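Local coordinates for 35 kDa hemin binding protein (Porphyromonas gingivalis, PDB 5Y1A) that probably binds hemin, is a cargo of the type IX secretion system, and joins a thioredoxin domain to immunoglobulin-like beta-sandwich structure, at residues Leu178-Tyr183 and Phe229-Glu234; Val39-Thr44 and Leu248-His253. All coordinates share one frame; numbering follows the deposited sequence. Where two conformers were deposited one is given.

Interaction 1: residues Leu178-Tyr183 and Phe229-Glu234; sequences LMLTAY and FTIKKE
Leu180 and Ile231 face each other across the space between two strands that run in broadly the same direction, their CA atoms 8.6 Å apart. That spacing belongs to stacked sheets, not to strands paired side by side, and each strand makes its backbone bonds within its own sheet: Leu180 with Asp219, for example, and Thr181 with Phe250. In 229-234 the strand alternation turns Phe229, Ile231 and Lys233 toward the other segment, while Leu180 and Ala182 point toward them from 178-183. Leu180 lies at the centre. Its CG sits opposite the backbone N (chi1 -173°), and the branch atom CD1 reaches CE1 of the Phe229 ring at 4.2 Å. The two side chains cross at about a right angle, and the methyl meets the ring obliquely. The root of the same leucine serves the second partner, since Leu180 CB lies 4.2 Å from Ile231 CD1, the end of the longer isoleucine branch. Different levels of one side chain thus meet the two partners, the CD1 methyl the broad phenyl and the CB methylene the slender ethyl arm. Phe165 packs over both Leu180 and Ala182, and Val251 touches both Leu180 and Phe229, so the apolar layer continues beyond the pair. Lys233, although it starts inward, carries its amine to Asp219 in a salt bridge and to the carbonyl of Leu212, which gives the charge polar partners beside the apolar layer. Strand 228-235 is an edge strand of its sheet, and strand 179-186 is an inner one of the facing sheet; such face-to-face packing of apolar side chains is the hallmark of a beta-sandwich.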
# COMPACT_ATOMS: atom_id res chain seq x y z
N LEU A 178 -8.69 18.75 5.97
CA LEU A 178 -8.44 17.79 4.90
C LEU A 178 -7.53 16.73 5.50
O LEU A 178 -6.66 17.03 6.31
CB LEU A 178 -7.74 18.46 3.72
CG LEU A 178 -8.55 19.60 3.06
CD1 LEU A 178 -7.73 20.25 1.94
CD2 LEU A 178 -9.82 19.07 2.50
N MET A 179 -7.74 15.50 5.04
CA MET A 179 -7.03 14.35 5.57
C MET A 179 -6.21 13.70 4.46
O MET A 179 -6.55 13.78 3.29
CB MET A 179 -8.06 13.33 6.09
CG MET A 179 -9.13 13.90 7.03
SD MET A 179 -8.45 14.73 8.51
CE MET A 179 -7.85 13.31 9.34
N LEU A 180 -5.11 13.05 4.85
CA LEU A 180 -4.42 12.18 3.91
C LEU A 180 -4.35 10.74 4.45
O LEU A 180 -4.00 10.51 5.63
CB LEU A 180 -3.01 12.71 3.59
CG LEU A 180 -2.36 11.89 2.49
CD1 LEU A 180 -2.07 12.72 1.29
CD2 LEU A 180 -1.12 11.16 3.02
N THR A 181 -4.76 9.80 3.60
CA THR A 181 -4.63 8.37 3.91
C THR A 181 -3.71 7.74 2.88
O THR A 181 -3.78 8.05 1.69
CB THR A 181 -6.03 7.69 3.94
OG1 THR A 181 -6.77 8.21 5.05
CG2 THR A 181 -5.91 6.18 4.11
N ALA A 182 -2.83 6.85 3.34
CA ALA A 182 -2.00 6.09 2.40
C ALA A 182 -2.07 4.60 2.75
O ALA A 182 -2.02 4.20 3.94
CB ALA A 182 -0.55 6.60 2.41
N TYR A 183 -2.16 3.80 1.70
CA TYR A 183 -2.18 2.35 1.80
C TYR A 183 -0.94 1.75 1.13
O TYR A 183 -0.45 2.25 0.10
CB TYR A 183 -3.40 1.74 1.06
CG TYR A 183 -4.77 2.15 1.54
CD1 TYR A 183 -5.00 2.53 2.87
CD2 TYR A 183 -5.86 2.10 0.66
CE1 TYR A 183 -6.32 2.87 3.29
CE2 TYR A 183 -7.14 2.44 1.06
CZ TYR A 183 -7.37 2.83 2.37
OH TYR A 183 -8.66 3.17 2.76
N PHE A 229 1.36 21.12 0.57
CA PHE A 229 1.59 20.26 1.75
C PHE A 229 2.64 19.20 1.45
O PHE A 229 2.88 18.85 0.29
CB PHE A 229 0.30 19.58 2.19
CG PHE A 229 -0.26 18.59 1.16
CD1 PHE A 229 0.19 17.27 1.13
CD2 PHE A 229 -1.23 19.00 0.23
CE1 PHE A 229 -0.33 16.35 0.20
CE2 PHE A 229 -1.75 18.11 -0.70
CZ PHE A 229 -1.28 16.77 -0.73
N THR A 230 3.25 18.69 2.52
CA THR A 230 4.22 17.60 2.44
C THR A 230 4.04 16.72 3.66
O THR A 230 3.98 17.22 4.78
CB THR A 230 5.69 18.12 2.43
OG1 THR A 230 5.90 19.00 1.32
CG2 THR A 230 6.67 16.94 2.29
N ILE A 231 3.92 15.41 3.43
CA ILE A 231 3.89 14.41 4.51
C ILE A 231 4.92 13.35 4.13
O ILE A 231 4.92 12.90 2.99
CB ILE A 231 2.48 13.74 4.67
CG1 ILE A 231 1.52 14.73 5.33
CG2 ILE A 231 2.57 12.41 5.47
CD1 ILE A 231 0.24 14.13 5.91
N LYS A 232 5.78 12.96 5.07
CA LYS A 232 6.76 11.91 4.81
C LYS A 232 6.53 10.75 5.79
O LYS A 232 6.36 10.97 7.00
CB LYS A 232 8.22 12.42 4.92
CG LYS A 232 9.25 11.33 4.60
CD LYS A 232 10.72 11.86 4.61
CE LYS A 232 11.67 10.85 3.99
NZ LYS A 232 13.07 11.03 4.51
N LYS A 233 6.52 9.53 5.27
CA LYS A 233 6.40 8.34 6.12
C LYS A 233 7.63 7.46 5.94
O LYS A 233 8.21 7.39 4.86
CB LYS A 233 5.15 7.53 5.76
CG LYS A 233 3.83 8.29 5.97
CD LYS A 233 3.47 8.33 7.45
CE LYS A 233 2.05 8.97 7.65
NZ LYS A 233 1.73 8.94 9.11
N GLU A 234 8.01 6.75 7.00
CA GLU A 234 9.12 5.80 6.94
C GLU A 234 8.68 4.55 7.69
O GLU A 234 8.53 4.59 8.93
CB GLU A 234 10.37 6.44 7.56
CG GLU A 234 11.56 5.51 7.69
CD GLU A 234 12.75 6.15 8.39
OE1 GLU A 234 13.03 5.80 9.55
OE2 GLU A 234 13.40 7.01 7.76

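Interaction 2: residues Val39-Thr44 and Leu248-His253; sequences VLEVFT and LAFVHH
Val39 uses one methyl, CG2, for two neighbouring partners on the same strand: it lies 4.3 Å from Leu248 CD1 and 4.2 Å from Phe250 CD2. Its CG1 is the methyl opposite the backbone N (chi1 172°), which leaves CG2 on the side facing strand 248-252. The compact beta-branched valine suits this crossing, where the strand axes approach to 10.1 Å at an angle of 106°. At the Phe250 ring, Leu248 CG lies in the ring plane at its edge, whereas Val39 approaches obliquely. Glu41 extends its chain beyond CG until OE2 comes 4.0 Å from Phe250 CZ, with carboxylate and ring planes 79° apart. This is mere proximity: OE2 is gripped by a hydrogen bond from Tyr183 and a salt bridge to Arg114, two partners that offset the cost of burying an acid and would favour its charged form. Tyr183 also stacks edge-to-face with Phe250. Around this meeting point, strand 34-44 is flanked by strands 73-79 and 109-112, with Phe74 and Thr76 against Leu248, while strand 263-270 supplies Ile263, which touches both Val39 and Phe250.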
# COMPACT_ATOMS: atom_id res chain seq x y z
N VAL A 39 -10.37 6.59 -6.79
CA VAL A 39 -10.08 5.48 -5.87
C VAL A 39 -11.34 4.62 -5.71
O VAL A 39 -12.43 5.14 -5.53
CB VAL A 39 -9.64 6.04 -4.47
CG1 VAL A 39 -9.53 4.92 -3.42
CG2 VAL A 39 -8.32 6.80 -4.61
N LEU A 40 -11.17 3.30 -5.80
CA LEU A 40 -12.26 2.37 -5.49
C LEU A 40 -11.84 1.64 -4.23
O LEU A 40 -10.68 1.24 -4.13
CB LEU A 40 -12.46 1.36 -6.64
CG LEU A 40 -12.68 1.95 -8.05
CD1 LEU A 40 -12.96 0.82 -9.05
CD2 LEU A 40 -13.82 2.97 -8.03
N GLU A 41 -12.74 1.56 -3.25
CA GLU A 41 -12.53 0.69 -2.07
C GLU A 41 -13.53 -0.44 -2.16
O GLU A 41 -14.74 -0.21 -2.15
CB GLU A 41 -12.65 1.51 -0.75
CG GLU A 41 -11.46 2.49 -0.64
CD GLU A 41 -11.64 3.51 0.47
OE1 GLU A 41 -12.63 4.25 0.39
OE2 GLU A 41 -10.80 3.55 1.40
N VAL A 42 -13.01 -1.66 -2.32
CA VAL A 42 -13.84 -2.85 -2.47
C VAL A 42 -13.81 -3.70 -1.21
O VAL A 42 -12.74 -3.98 -0.64
CB VAL A 42 -13.33 -3.73 -3.62
CG1 VAL A 42 -14.34 -4.93 -3.87
CG2 VAL A 42 -13.09 -2.86 -4.86
N PHE A 43 -14.99 -4.14 -0.79
CA PHE A 43 -15.15 -4.86 0.49
C PHE A 43 -15.37 -6.34 0.23
O PHE A 43 -16.29 -6.73 -0.49
CB PHE A 43 -16.29 -4.20 1.28
CG PHE A 43 -16.14 -2.71 1.32
CD1 PHE A 43 -15.00 -2.13 1.90
CD2 PHE A 43 -17.08 -1.88 0.72
CE1 PHE A 43 -14.81 -0.73 1.85
CE2 PHE A 43 -16.90 -0.47 0.69
CZ PHE A 43 -15.78 0.09 1.26
N THR A 44 -14.49 -7.16 0.80
CA THR A 44 -14.35 -8.54 0.36
C THR A 44 -13.87 -9.46 1.49
O THR A 44 -13.38 -8.99 2.53
CB THR A 44 -13.36 -8.59 -0.86
OG1 THR A 44 -13.41 -9.88 -1.49
CG2 THR A 44 -11.92 -8.28 -0.43
N LEU A 248 -0.53 3.81 -2.43
CA LEU A 248 -1.59 4.73 -2.84
C LEU A 248 -1.76 5.78 -1.75
O LEU A 248 -1.85 5.44 -0.55
CB LEU A 248 -2.90 3.94 -2.98
CG LEU A 248 -4.22 4.73 -3.09
CD1 LEU A 248 -4.24 5.52 -4.41
CD2 LEU A 248 -5.37 3.79 -3.07
N ALA A 249 -1.83 7.05 -2.13
CA ALA A 249 -2.17 8.10 -1.16
C ALA A 249 -3.33 8.89 -1.71
O ALA A 249 -3.42 9.14 -2.93
CB ALA A 249 -0.98 9.02 -0.93
N PHE A 250 -4.21 9.31 -0.80
CA PHE A 250 -5.30 10.18 -1.24
C PHE A 250 -5.67 11.26 -0.23
O PHE A 250 -5.59 11.03 1.00
CB PHE A 250 -6.52 9.37 -1.71
CG PHE A 250 -7.00 8.33 -0.74
CD1 PHE A 250 -7.98 8.65 0.22
CD2 PHE A 250 -6.53 7.02 -0.83
CE1 PHE A 250 -8.47 7.66 1.11
CE2 PHE A 250 -7.01 6.00 0.05
CZ PHE A 250 -7.99 6.33 1.02
N VAL A 251 -6.04 12.43 -0.76
CA VAL A 251 -6.56 13.56 0.03
C VAL A 251 -8.09 13.44 0.08
O VAL A 251 -8.76 13.19 -0.94
CB VAL A 251 -6.16 14.90 -0.64
CG1 VAL A 251 -6.67 16.08 0.18
CG2 VAL A 251 -4.61 15.00 -0.81
N HIS A 252 -8.66 13.60 1.28
CA HIS A 252 -10.08 13.36 1.44
C HIS A 252 -10.66 14.19 2.56
O HIS A 252 -9.94 14.64 3.46
CB HIS A 252 -10.34 11.85 1.68
CG HIS A 252 -9.64 11.28 2.89
ND1 HIS A 252 -10.25 11.21 4.13
CD2 HIS A 252 -8.43 10.70 3.04
CE1 HIS A 252 -9.43 10.62 4.99
NE2 HIS A 252 -8.31 10.31 4.35
N HIS A 253 -11.98 14.39 2.50
CA HIS A 253 -12.72 14.98 3.59
C HIS A 253 -12.82 13.99 4.76
O HIS A 253 -12.67 12.78 4.58
CB HIS A 253 -14.11 15.41 3.10
CG HIS A 253 -14.06 16.52 2.08
ND1 HIS A 253 -13.79 17.82 2.42
CD2 HIS A 253 -14.23 16.50 0.73
CE1 HIS A 253 -13.81 18.57 1.33
NE2 HIS A 253 -14.06 17.79 0.29

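From the N terminus, the chain first lays down 39-44 in the thioredoxin-type sheet, then passes through helices and strands to reach 178-183. Interaction 1 closes the shorter loop, 45 residues without helix, when 229-234 returns over that strand in the facing sheet. The chain then crosses back to the sheet that holds 179-186, where 248-253 closes the 203-residue loop of interaction 2. Interaction 1 is thus nested within interaction 2. Because strands 179-186 and 245-252 are neighbours, one sheet is shared: interaction 1 joins it to its sandwich partner, and interaction 2 joins it to the thioredoxin part. Thr181 and His252 probably hydrogen-bond between the two contacts.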